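Local coordinates for protein putative glycosyltransferase (GalT1) (Streptococcus parasanguinis, PDB 4PHR) that binds UDP and probably acts as a glycosyltransferase, this chain being the N-terminal GT-D-fold part of a longer protein, at residues I47-Y52 against N248-E253; G153-S158 against N255-I260; Q183-I188 against A209-A214; Y233-M238 against Y242-T247. All blocks are in the same frame, centred on the assembly; numbering follows the deposited sequence.

Contact 1 (I47-Y52 against N248-E253). With UDP (uridine-5'-diphosphate), chain B.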
# COMPACT_ATOMS: atom_id res chain seq x y z
N ILE A 47 9.19 -10.96 6.89
CA ILE A 47 8.48 -10.96 5.62
C ILE A 47 9.38 -10.41 4.53
O ILE A 47 10.46 -9.89 4.82
CB ILE A 47 7.19 -10.10 5.72
CG1 ILE A 47 7.53 -8.60 5.84
CG2 ILE A 47 6.33 -10.57 6.88
CD1 ILE A 47 6.31 -7.71 5.74
N PRO A 48 8.95 -10.51 3.27
CA PRO A 48 9.77 -9.93 2.21
C PRO A 48 10.05 -8.46 2.50
O PRO A 48 9.15 -7.67 2.78
CB PRO A 48 8.90 -10.09 0.96
CG PRO A 48 8.05 -11.29 1.26
CD PRO A 48 7.75 -11.18 2.74
N TYR A 49 11.33 -8.12 2.44
CA TYR A 49 11.79 -6.74 2.56
C TYR A 49 11.68 -6.14 3.95
O TYR A 49 12.01 -4.97 4.13
CB TYR A 49 11.12 -5.84 1.52
CG TYR A 49 11.27 -6.36 0.11
CD1 TYR A 49 12.48 -6.28 -0.56
CD2 TYR A 49 10.19 -6.92 -0.56
CE1 TYR A 49 12.63 -6.76 -1.84
CE2 TYR A 49 10.32 -7.40 -1.85
CZ TYR A 49 11.54 -7.32 -2.49
OH TYR A 49 11.68 -7.79 -3.77
N GLN A 50 11.26 -6.92 4.95
CA GLN A 50 11.30 -6.43 6.33
C GLN A 50 11.42 -7.54 7.35
O GLN A 50 10.51 -8.35 7.54
CB GLN A 50 10.08 -5.54 6.64
CG GLN A 50 10.07 -5.00 8.08
CD GLN A 50 11.24 -4.07 8.37
OE1 GLN A 50 11.44 -3.05 7.69
NE2 GLN A 50 12.02 -4.42 9.38
N ASP A 51 12.57 -7.57 8.03
CA ASP A 51 12.79 -8.51 9.13
C ASP A 51 11.84 -8.22 10.28
O ASP A 51 11.48 -7.06 10.53
CB ASP A 51 14.23 -8.42 9.63
CG ASP A 51 15.26 -8.80 8.58
OD1 ASP A 51 16.45 -8.49 8.77
OD2 ASP A 51 14.88 -9.43 7.56
N TYR A 52 11.46 -9.25 11.02
CA TYR A 52 10.69 -9.04 12.23
C TYR A 52 11.37 -8.02 13.15
O TYR A 52 12.58 -8.05 13.36
CB TYR A 52 10.44 -10.35 13.00
CG TYR A 52 9.72 -10.12 14.31
CD1 TYR A 52 8.36 -9.84 14.32
CD2 TYR A 52 10.40 -10.13 15.52
CE1 TYR A 52 7.69 -9.60 15.50
CE2 TYR A 52 9.74 -9.90 16.71
CZ TYR A 52 8.38 -9.63 16.70
OH TYR A 52 7.70 -9.39 17.88
N ASN A 248 13.40 -2.91 -14.97
CA ASN A 248 14.06 -1.65 -14.63
C ASN A 248 13.79 -1.16 -13.21
O ASN A 248 14.27 -0.10 -12.82
CB ASN A 248 13.69 -0.57 -15.66
CG ASN A 248 12.18 -0.30 -15.72
OD1 ASN A 248 11.37 -1.20 -15.53
ND2 ASN A 248 11.81 0.95 -16.00
N LYS A 249 13.04 -1.94 -12.44
CA LYS A 249 12.68 -1.52 -11.10
C LYS A 249 12.14 -2.72 -10.34
O LYS A 249 12.00 -3.80 -10.91
CB LYS A 249 11.61 -0.43 -11.15
CG LYS A 249 10.35 -0.85 -11.88
CD LYS A 249 9.23 0.18 -11.76
CE LYS A 249 9.29 1.20 -12.87
NZ LYS A 249 8.09 2.10 -12.86
N HIS A 250 11.84 -2.52 -9.07
CA HIS A 250 11.17 -3.52 -8.24
C HIS A 250 9.84 -3.96 -8.87
O HIS A 250 9.10 -3.13 -9.39
CB HIS A 250 10.90 -2.90 -6.87
CG HIS A 250 10.03 -3.73 -5.98
ND1 HIS A 250 10.49 -4.84 -5.31
CD2 HIS A 250 8.72 -3.61 -5.65
CE1 HIS A 250 9.51 -5.36 -4.60
NE2 HIS A 250 8.42 -4.64 -4.79
N THR A 251 9.53 -5.25 -8.78
CA THR A 251 8.22 -5.76 -9.19
C THR A 251 7.52 -6.44 -8.02
O THR A 251 8.10 -7.29 -7.36
CB THR A 251 8.33 -6.80 -10.32
OG1 THR A 251 9.10 -6.28 -11.40
CG2 THR A 251 6.94 -7.13 -10.83
N ALA A 252 6.26 -6.07 -7.79
CA ALA A 252 5.43 -6.73 -6.78
C ALA A 252 5.49 -8.25 -6.93
O ALA A 252 5.40 -8.77 -8.04
CB ALA A 252 3.98 -6.27 -6.90
N GLU A 253 5.64 -8.94 -5.80
CA GLU A 253 5.63 -10.40 -5.69
C GLU A 253 6.91 -11.09 -6.14
O GLU A 253 7.05 -12.31 -6.05
CB GLU A 253 4.39 -11.03 -6.36
CG GLU A 253 3.13 -10.96 -5.49
CD GLU A 253 2.44 -9.61 -5.53
OE1 GLU A 253 1.94 -9.23 -6.61
OE2 GLU A 253 2.39 -8.93 -4.48
N1 UDP B . 9.49 -1.24 0.26
C2 UDP B . 10.65 -0.53 0.46
N3 UDP B . 11.38 -0.72 1.61
C4 UDP B . 10.96 -1.61 2.56
C5 UDP B . 9.78 -2.33 2.37
C6 UDP B . 9.15 -2.23 1.14
O2 UDP B . 11.05 0.26 -0.40
O4 UDP B . 11.64 -1.73 3.59
C1' UDP B . 8.68 -0.95 -0.94
C2' UDP B . 8.69 -1.92 -2.09
O2' UDP B . 9.83 -1.73 -2.90
C3' UDP B . 7.41 -1.53 -2.80
C4' UDP B . 6.50 -1.13 -1.65
O4' UDP B . 7.34 -0.94 -0.51
O3' UDP B . 7.64 -0.39 -3.60
C5' UDP B . 5.43 -2.18 -1.37
O5' UDP B . 4.67 -1.77 -0.24
PA UDP B . 3.48 -2.67 0.35
O1A UDP B . 4.03 -3.92 0.90
O2A UDP B . 2.75 -1.80 1.31
O3A UDP B . 2.62 -3.00 -0.98
PB UDP B . 1.18 -3.72 -1.23
O1B UDP B . 1.50 -5.07 -1.77
O2B UDP B . 0.53 -2.85 -2.24
O3B UDP B . 0.45 -3.80 0.07

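Contact 2 (G153-S158 against N255-I260). With UDP (uridine-5'-diphosphate), chain B.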
# COMPACT_ATOMS: atom_id res chain seq x y z
N GLY A 153 11.20 3.28 -1.57
CA GLY A 153 12.51 2.66 -1.52
C GLY A 153 13.31 2.91 -2.78
O GLY A 153 12.77 3.36 -3.80
N ALA A 154 14.59 2.57 -2.73
CA ALA A 154 15.49 2.83 -3.84
C ALA A 154 15.15 2.09 -5.13
O ALA A 154 15.53 2.54 -6.22
CB ALA A 154 16.93 2.55 -3.42
N THR A 155 14.47 0.95 -5.03
CA THR A 155 14.07 0.20 -6.23
C THR A 155 12.62 0.46 -6.65
O THR A 155 12.20 0.02 -7.72
CB THR A 155 14.29 -1.33 -6.05
OG1 THR A 155 13.49 -1.82 -4.97
CG2 THR A 155 15.76 -1.62 -5.78
N SER A 156 11.85 1.16 -5.82
CA SER A 156 10.42 1.36 -6.07
C SER A 156 10.16 2.14 -7.36
O SER A 156 9.36 1.73 -8.21
CB SER A 156 9.78 2.11 -4.89
OG SER A 156 9.91 1.38 -3.68
N ARG A 157 10.83 3.28 -7.50
CA ARG A 157 10.76 4.10 -8.71
C ARG A 157 9.33 4.27 -9.22
O ARG A 157 9.02 4.07 -10.41
CB ARG A 157 11.71 3.54 -9.76
CG ARG A 157 13.13 3.54 -9.22
CD ARG A 157 14.17 3.01 -10.15
NE ARG A 157 15.49 3.23 -9.56
CZ ARG A 157 16.50 3.82 -10.18
NH1 ARG A 157 16.35 4.23 -11.44
NH2 ARG A 157 17.65 3.99 -9.56
N SER A 158 8.46 4.66 -8.31
CA SER A 158 7.03 4.74 -8.61
C SER A 158 6.77 5.82 -9.65
O SER A 158 7.17 6.98 -9.48
CB SER A 158 6.23 5.01 -7.33
OG SER A 158 6.39 3.97 -6.37
N ASN A 255 10.24 -11.27 -4.68
CA ASN A 255 10.50 -10.96 -3.28
C ASN A 255 11.95 -10.79 -2.85
O ASN A 255 12.24 -10.83 -1.65
CB ASN A 255 9.81 -11.99 -2.38
CG ASN A 255 8.31 -11.79 -2.33
OD1 ASN A 255 7.82 -10.66 -2.42
ND2 ASN A 255 7.57 -12.89 -2.17
N TYR A 256 12.86 -10.60 -3.80
CA TYR A 256 14.27 -10.46 -3.48
C TYR A 256 14.96 -9.31 -4.22
O TYR A 256 16.15 -9.07 -4.03
CB TYR A 256 15.00 -11.78 -3.76
CG TYR A 256 14.33 -12.98 -3.13
CD1 TYR A 256 14.51 -13.28 -1.78
CD2 TYR A 256 13.50 -13.80 -3.87
CE1 TYR A 256 13.90 -14.37 -1.20
CE2 TYR A 256 12.88 -14.90 -3.30
CZ TYR A 256 13.08 -15.17 -1.96
OH TYR A 256 12.47 -16.26 -1.38
N ASP A 257 14.20 -8.59 -5.05
CA ASP A 257 14.77 -7.53 -5.89
C ASP A 257 15.99 -8.03 -6.67
O ASP A 257 17.02 -7.36 -6.73
CB ASP A 257 15.11 -6.28 -5.07
CG ASP A 257 13.93 -5.31 -4.95
OD1 ASP A 257 12.97 -5.42 -5.74
OD2 ASP A 257 13.98 -4.43 -4.06
N GLU A 258 15.86 -9.21 -7.26
CA GLU A 258 16.93 -9.81 -8.05
C GLU A 258 16.76 -9.49 -9.53
O GLU A 258 15.64 -9.34 -10.03
CB GLU A 258 16.96 -11.32 -7.84
CG GLU A 258 17.43 -11.75 -6.46
CD GLU A 258 17.20 -13.23 -6.19
OE1 GLU A 258 16.47 -13.86 -6.98
OE2 GLU A 258 17.74 -13.75 -5.19
N GLY A 259 17.88 -9.38 -10.24
CA GLY A 259 17.86 -9.24 -11.68
C GLY A 259 17.44 -7.88 -12.19
O GLY A 259 17.06 -7.74 -13.35
N ILE A 260 17.49 -6.87 -11.32
CA ILE A 260 17.07 -5.53 -11.73
C ILE A 260 18.17 -4.83 -12.50
O ILE A 260 19.33 -4.80 -12.08
CB ILE A 260 16.62 -4.67 -10.52
CG1 ILE A 260 15.35 -5.26 -9.89
CG2 ILE A 260 16.36 -3.23 -10.96
CD1 ILE A 260 15.01 -4.65 -8.56
N1 UDP B . 9.49 -1.24 0.26
C2 UDP B . 10.65 -0.53 0.46
N3 UDP B . 11.38 -0.72 1.61
C4 UDP B . 10.96 -1.61 2.56
C5 UDP B . 9.78 -2.33 2.37
C6 UDP B . 9.15 -2.23 1.14
O2 UDP B . 11.05 0.26 -0.40
O4 UDP B . 11.64 -1.73 3.59
C1' UDP B . 8.68 -0.95 -0.94
C2' UDP B . 8.69 -1.92 -2.09
O2' UDP B . 9.83 -1.73 -2.90
C3' UDP B . 7.41 -1.53 -2.80
C4' UDP B . 6.50 -1.13 -1.65
O4' UDP B . 7.34 -0.94 -0.51
O3' UDP B . 7.64 -0.39 -3.60
C5' UDP B . 5.43 -2.18 -1.37
O5' UDP B . 4.67 -1.77 -0.24
PA UDP B . 3.48 -2.67 0.35
O1A UDP B . 4.03 -3.92 0.90
O2A UDP B . 2.75 -1.80 1.31
O3A UDP B . 2.62 -3.00 -0.98
PB UDP B . 1.18 -3.72 -1.23
O1B UDP B . 1.50 -5.07 -1.77
O2B UDP B . 0.53 -2.85 -2.24
O3B UDP B . 0.45 -3.80 0.07

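Contact 3 (Q183-I188 against A209-A214)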
# COMPACT_ATOMS: atom_id res chain seq x y z
N GLN A 183 14.55 0.21 10.23
CA GLN A 183 15.76 0.55 10.97
C GLN A 183 16.03 2.05 10.97
O GLN A 183 16.62 2.59 11.90
CB GLN A 183 16.96 -0.18 10.40
CG GLN A 183 18.23 0.16 11.15
CD GLN A 183 19.42 -0.62 10.65
OE1 GLN A 183 19.48 -1.84 10.78
NE2 GLN A 183 20.39 0.09 10.09
N TYR A 184 15.59 2.72 9.91
CA TYR A 184 15.85 4.15 9.76
C TYR A 184 14.60 4.97 10.03
O TYR A 184 14.51 6.12 9.58
CB TYR A 184 16.37 4.43 8.34
CG TYR A 184 17.66 3.69 8.05
CD1 TYR A 184 17.64 2.41 7.51
CD2 TYR A 184 18.88 4.27 8.35
CE1 TYR A 184 18.82 1.73 7.26
CE2 TYR A 184 20.06 3.60 8.10
CZ TYR A 184 20.03 2.33 7.56
OH TYR A 184 21.20 1.66 7.31
N TYR A 185 13.65 4.41 10.78
CA TYR A 185 12.35 5.05 10.90
C TYR A 185 12.38 6.50 11.40
O TYR A 185 11.73 7.37 10.82
CB TYR A 185 11.38 4.25 11.77
CG TYR A 185 10.06 4.97 11.85
CD1 TYR A 185 9.20 4.97 10.77
CD2 TYR A 185 9.71 5.70 12.97
CE1 TYR A 185 8.00 5.65 10.81
CE2 TYR A 185 8.52 6.39 13.03
CZ TYR A 185 7.67 6.37 11.94
OH TYR A 185 6.48 7.05 11.98
N ASP A 186 13.11 6.75 12.49
CA ASP A 186 13.14 8.10 13.05
C ASP A 186 13.62 9.13 12.02
O ASP A 186 13.05 10.22 11.92
CB ASP A 186 14.01 8.17 14.31
CG ASP A 186 13.38 7.46 15.50
OD1 ASP A 186 12.17 7.12 15.45
OD2 ASP A 186 14.09 7.25 16.51
N GLU A 187 14.66 8.79 11.27
CA GLU A 187 15.16 9.69 10.23
C GLU A 187 14.15 9.88 9.10
O GLU A 187 13.97 10.99 8.58
CB GLU A 187 16.50 9.20 9.67
CG GLU A 187 17.08 10.12 8.61
CD GLU A 187 18.37 9.59 8.00
OE1 GLU A 187 18.73 8.43 8.27
OE2 GLU A 187 19.02 10.35 7.24
N ILE A 188 13.50 8.79 8.69
CA ILE A 188 12.50 8.89 7.64
C ILE A 188 11.36 9.81 8.06
O ILE A 188 10.96 10.69 7.30
CB ILE A 188 11.94 7.50 7.26
CG1 ILE A 188 13.06 6.64 6.65
CG2 ILE A 188 10.78 7.66 6.28
CD1 ILE A 188 12.73 5.15 6.55
N ALA A 209 5.71 1.95 5.97
CA ALA A 209 4.76 2.94 5.45
C ALA A 209 3.58 3.15 6.40
O ALA A 209 3.09 4.27 6.54
CB ALA A 209 4.25 2.52 4.07
N LYS A 210 3.13 2.09 7.06
CA LYS A 210 1.94 2.21 7.89
C LYS A 210 2.23 3.06 9.13
O LYS A 210 1.40 3.88 9.55
CB LYS A 210 1.40 0.83 8.28
CG LYS A 210 0.87 0.01 7.08
CD LYS A 210 1.99 -0.73 6.38
CE LYS A 210 1.52 -1.65 5.25
NZ LYS A 210 1.38 -1.01 3.91
N VAL A 211 3.40 2.86 9.71
CA VAL A 211 3.79 3.62 10.89
C VAL A 211 3.99 5.08 10.50
O VAL A 211 3.56 6.00 11.20
CB VAL A 211 5.07 3.06 11.54
CG1 VAL A 211 5.40 3.82 12.83
CG2 VAL A 211 4.88 1.57 11.84
N LEU A 212 4.64 5.30 9.35
CA LEU A 212 4.87 6.65 8.86
C LEU A 212 3.55 7.38 8.65
O LEU A 212 3.37 8.51 9.11
CB LEU A 212 5.66 6.61 7.55
CG LEU A 212 6.14 7.96 7.00
CD1 LEU A 212 7.02 8.65 8.02
CD2 LEU A 212 6.87 7.79 5.68
N VAL A 213 2.60 6.74 7.97
CA VAL A 213 1.31 7.38 7.72
C VAL A 213 0.59 7.70 9.04
O VAL A 213 0.05 8.79 9.22
CB VAL A 213 0.41 6.51 6.79
CG1 VAL A 213 -1.03 7.01 6.80
CG2 VAL A 213 0.98 6.51 5.37
N ALA A 214 0.60 6.75 9.97
CA ALA A 214 -0.03 6.97 11.28
C ALA A 214 0.56 8.19 11.98
O ALA A 214 -0.17 9.04 12.47
CB ALA A 214 0.11 5.73 12.14

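Contact 4 (Y233-M238 against Y242-T247)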
# COMPACT_ATOMS: atom_id res chain seq x y z
N TYR A 233 0.04 -0.71 -12.10
CA TYR A 233 -0.18 0.20 -13.22
C TYR A 233 0.61 -0.26 -14.45
O TYR A 233 0.10 -0.22 -15.56
CB TYR A 233 0.18 1.64 -12.84
CG TYR A 233 -0.24 2.64 -13.89
CD1 TYR A 233 -1.58 2.82 -14.20
CD2 TYR A 233 0.71 3.40 -14.58
CE1 TYR A 233 -1.97 3.74 -15.18
CE2 TYR A 233 0.32 4.31 -15.55
CZ TYR A 233 -1.01 4.48 -15.83
OH TYR A 233 -1.39 5.39 -16.80
N GLU A 234 1.85 -0.69 -14.25
CA GLU A 234 2.65 -1.18 -15.37
C GLU A 234 2.01 -2.42 -16.00
O GLU A 234 1.93 -2.54 -17.23
CB GLU A 234 4.08 -1.52 -14.92
CG GLU A 234 4.92 -0.32 -14.52
CD GLU A 234 5.73 0.24 -15.65
OE1 GLU A 234 5.69 -0.33 -16.76
OE2 GLU A 234 6.41 1.26 -15.43
N TRP A 235 1.53 -3.34 -15.17
CA TRP A 235 0.86 -4.53 -15.69
C TRP A 235 -0.40 -4.15 -16.47
O TRP A 235 -0.67 -4.69 -17.54
CB TRP A 235 0.52 -5.48 -14.54
CG TRP A 235 1.70 -6.19 -13.96
CD1 TRP A 235 2.84 -6.56 -14.61
CD2 TRP A 235 1.85 -6.62 -12.60
NE1 TRP A 235 3.69 -7.21 -13.75
CE2 TRP A 235 3.11 -7.25 -12.51
CE3 TRP A 235 1.06 -6.54 -11.45
CZ2 TRP A 235 3.59 -7.79 -11.32
CZ3 TRP A 235 1.53 -7.08 -10.27
CH2 TRP A 235 2.79 -7.70 -10.21
N TYR A 236 -1.16 -3.21 -15.92
CA TYR A 236 -2.37 -2.71 -16.56
C TYR A 236 -2.06 -2.08 -17.93
O TYR A 236 -2.75 -2.35 -18.93
CB TYR A 236 -3.09 -1.72 -15.64
CG TYR A 236 -4.04 -0.78 -16.33
CD1 TYR A 236 -3.67 0.53 -16.62
CD2 TYR A 236 -5.31 -1.20 -16.70
CE1 TYR A 236 -4.54 1.39 -17.25
CE2 TYR A 236 -6.19 -0.34 -17.34
CZ TYR A 236 -5.80 0.96 -17.61
OH TYR A 236 -6.67 1.82 -18.24
N GLU A 237 -1.01 -1.27 -18.01
CA GLU A 237 -0.69 -0.55 -19.24
C GLU A 237 -0.23 -1.50 -20.34
O GLU A 237 -0.39 -1.21 -21.53
CB GLU A 237 0.38 0.51 -19.00
CG GLU A 237 -0.07 1.69 -18.16
CD GLU A 237 -0.86 2.71 -18.96
OE1 GLU A 237 -0.26 3.72 -19.39
OE2 GLU A 237 -2.07 2.50 -19.14
N MET A 238 0.35 -2.63 -19.95
CA MET A 238 0.81 -3.60 -20.94
C MET A 238 -0.22 -4.70 -21.21
O MET A 238 0.00 -5.59 -22.03
CB MET A 238 2.17 -4.19 -20.56
CG MET A 238 2.14 -5.15 -19.38
SD MET A 238 3.80 -5.57 -18.78
CE MET A 238 4.69 -5.67 -20.32
N TYR A 242 -0.60 -12.08 -16.42
CA TYR A 242 0.08 -12.68 -15.29
C TYR A 242 1.12 -11.70 -14.75
O TYR A 242 1.40 -10.70 -15.40
CB TYR A 242 0.74 -14.00 -15.69
CG TYR A 242 1.96 -13.84 -16.59
CD1 TYR A 242 1.81 -13.68 -17.97
CD2 TYR A 242 3.24 -13.85 -16.06
CE1 TYR A 242 2.92 -13.54 -18.79
CE2 TYR A 242 4.35 -13.71 -16.88
CZ TYR A 242 4.19 -13.56 -18.24
OH TYR A 242 5.29 -13.41 -19.05
N LYS A 243 1.68 -11.99 -13.58
CA LYS A 243 2.66 -11.11 -12.96
C LYS A 243 4.02 -11.17 -13.64
O LYS A 243 4.88 -11.98 -13.27
CB LYS A 243 2.78 -11.41 -11.47
CG LYS A 243 1.51 -11.11 -10.70
CD LYS A 243 1.66 -11.38 -9.21
CE LYS A 243 0.32 -11.30 -8.52
NZ LYS A 243 0.41 -11.63 -7.07
N VAL A 244 4.22 -10.31 -14.63
CA VAL A 244 5.45 -10.31 -15.41
C VAL A 244 6.52 -9.46 -14.73
O VAL A 244 6.23 -8.41 -14.16
CB VAL A 244 5.20 -9.82 -16.86
CG1 VAL A 244 4.58 -8.44 -16.85
CG2 VAL A 244 6.49 -9.82 -17.67
N LYS A 245 7.75 -9.93 -14.78
CA LYS A 245 8.84 -9.22 -14.13
C LYS A 245 9.16 -7.95 -14.91
O LYS A 245 9.31 -7.97 -16.13
CB LYS A 245 10.08 -10.11 -14.05
CG LYS A 245 11.18 -9.53 -13.19
CD LYS A 245 12.42 -10.40 -13.24
CE LYS A 245 13.50 -9.87 -12.31
NZ LYS A 245 13.07 -9.91 -10.89
N LEU A 246 9.24 -6.83 -14.19
CA LEU A 246 9.72 -5.60 -14.78
C LEU A 246 11.25 -5.62 -14.67
O LEU A 246 11.80 -6.13 -13.69
CB LEU A 246 9.11 -4.40 -14.06
CG LEU A 246 7.59 -4.53 -13.90
CD1 LEU A 246 7.01 -3.43 -13.01
CD2 LEU A 246 6.88 -4.57 -15.25
N THR A 247 11.93 -5.08 -15.66
CA THR A 247 13.38 -5.23 -15.67
C THR A 247 14.07 -4.05 -14.98
O THR A 247 15.17 -4.19 -14.45
CB THR A 247 13.91 -5.38 -17.10
OG1 THR A 247 13.74 -4.15 -17.81
CG2 THR A 247 13.14 -6.48 -17.82

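Contact 1 (I47-Y52 against N248-E253)
Tyr49 and His250 meet as an offset edge-to-face pair. The imidazole turns an edge toward the phenol face, with the ring planes at 80° and the centroids 5.1 Å apart. The phenol oxygen also lies near the imidazole plane, with Tyr49 OH 3.4 Å from His250 CE1. Ring carbon Tyr49 CE2 lies 3.5 Å from the same CE1, so one corner of the imidazole carries most of the contact.

The torsions bring the rings together. His250 holds CG anti to its backbone N (chi1 171°). Tyr49 sits in the type II turn from Ile47 to Gln50 with a positive phi, and its CB points toward the His250 segment.

Both rings are held at their polar atoms. Tyr49 OH hydrogen-bonds Phe254 O. His250 uses both nitrogens: ND1 pairs with Asp257 OD1 and NE2 with His228 NE2. Two bonds and the tyrosine thus fix the rotation of the imidazole.

UDP lies against the pair. Its O2' stands over one face of His250, toward the rim, 3.5 Å from His250 CD2. On the base side, Tyr49 CB is 3.9 Å from UDP C5, and Tyr49 O is 3.3 Å from UDP O4. Both residues belong to the UDP pocket.

The two segments are loops. The one with Tyr49 joins helix 36-42 to helix 54-64. Ile47 packs on helix 36-42, and Gln50 rests on Pro207 and Thr208 of helix 206-218. Across the contact, Thr251 and Ala252 lie on Trp235 of helix 229-238.

Contact 2 (G153-S158 against N255-I260)
Thr155 and Asp257 reach toward each other from opposite directions and form the tight part of the contact. Thr155 OG1 donates a hydrogen bond of 2.8 Å to Asp257 OD2. The hydroxyl comes from above the carboxylate plane, 45° out of it. Thr155 places OG1 between its backbone N and carbonyl carbon (chi1 62°), which aims it at the acid. The other oxygen, OD1, is taken by His250 ND1, so both carboxylate oxygens have a partner.

The methyl side of Thr155 is looser. Thr155 CG2 comes no closer than 4.2 Å to Ile260 CD1, and the two side chains cross at about a right angle. The contact as a whole lies at the surface, and Thr155, Asp257 and Ile260 are each partly exposed.

On the inner side, the segment 153-158 turns toward UDP. Ser156 N bonds back to Gly153 O, closing a short turn. Gly153 N in turn donates to Ser156 OG at 3.1 Å, a bent bond of 136°. Ser156 OG and UDP O3' share a 2.9 Å hydrogen bond, in which either may be the donor. A backbone N-H and a ribose hydroxyl thus hold the serine. The uracil is close as well, with Gly153 CA 3.0 Å from UDP O2.

Gly153 is the last residue of strand 147-153, the middle strand of the five-stranded parallel sheet. The nucleotide is met by the loop that leaves the C-terminal end of this strand, as in Rossmann-like nucleotide sites; here the loop forms part of the ribose and uracil side of the GT-D pocket.

Contact 3 (Q183-I188 against A209-A214)
Tyr185 reaches across to Val211 and Leu212, joining the helices of two successive beta-alpha-beta crossovers. Helix 185-195 connects strand 170-176 to strand 200-204, and helix 206-218 leads on to strand 223-225, all in one parallel sheet.

From CB the tyrosine sets off with CG anti to the backbone N (chi1 -180°), which sends the ring straight toward helix 206-218. The first ring atom to touch is CE1. It lies 3.7 Å from Leu212 N, a backbone atom near the ring plane at its edge. Tyr185 CE1 is also 4.1 Å from Leu212 CB. Further out, Tyr185 CZ meets Val211 CG1 at 3.5 Å. This methyl comes at the ring obliquely, and the two side chains do not stack. It stands anti to the valine backbone N (chi1 -176°).

At the tip, Tyr185 OH is 3.2 Å from Val211 O. The hydrogen bond of this hydroxyl goes to Asp215 OD2, one turn further along the helix. The four touching residues are buried, so the acid gives the phenol a partner in a largely apolar interface.

Val211 and Leu212 also pack away from Tyr185, on Leu56 of helix 54-64 and Val203 of strand 200-204 respectively. The neighbouring Lys210 heads toward the pocket, where NZ forms salt bridges with UDP and Asp225. One turn on from Tyr185, Ile188 extends the apolar seam: Ile188 CG2 sits 4.0 Å from Leu212 CD2.

Contact 4 (Y233-M238 against Y242-T247)
The indole of Trp235 has Lys243 over one face and Val244 O at its edge. On the face, Lys243 CG makes a CH-pi contact, 4.1 Å from the centroid of the six-membered ring and 27° off its normal. Tyr242 O lies farther out over the same face. At the edge, Trp235 NE1 donates a nearly straight hydrogen bond of 2.8 Å to Val244 O. The acceptor lies in the ring plane, and the N-H meets a carbonyl lone pair. This bond satisfies the indole nitrogen of a buried side chain and fixes the turn of the ring.

Apolar contacts flank the bond. Val244 CG1 touches Trp235 CD1 at 3.4 Å. It takes the position between the backbone N and carbonyl carbon (chi1 57°), where it also meets Met238 SD at 3.5 Å. Met238 is exposed, so this end faces solvent. At the other end, Leu246 CD1 packs 4.0 Å from Glu234 CB; the carboxylate beyond bonds Asn162 and Lys249. The lysine on the indole runs on, extended, to a salt bridge with Glu253.

Lys243 is the centre of an inverse gamma turn, and its CA lies over the indole face, toward the rim. The arrangement is a helix followed by a loop that doubles back over it, the loop pinned by a tryptophan N-H to a backbone carbonyl. It belongs to the GT-D fold and lies beside the UDP pocket, where Arg121 is a close neighbour of Trp235.

In the fold
From the N terminus, residues 47-52 open the loop of contact 1, and residues 153-158 then open that of contact 2. Contact 3 closes first, between helices 185-195 and 206-218 on the five-stranded parallel sheet. Contact 4 follows in series as a short return after helix 229-238. It lies on the opposite side of the chain's centre, about 28 Å from contact 3 between centres. Residues 248-253 next close contact 1, and residues 255-260 close contact 2. The first two loops therefore cross, and contacts 3 and 4 are nested inside both. The long loop after helix 229-238 supplies one segment each to contacts 1, 2 and 4, tying itself to that helix and, beside UDP, to the end of strand 147-153 and the 47-52 loop.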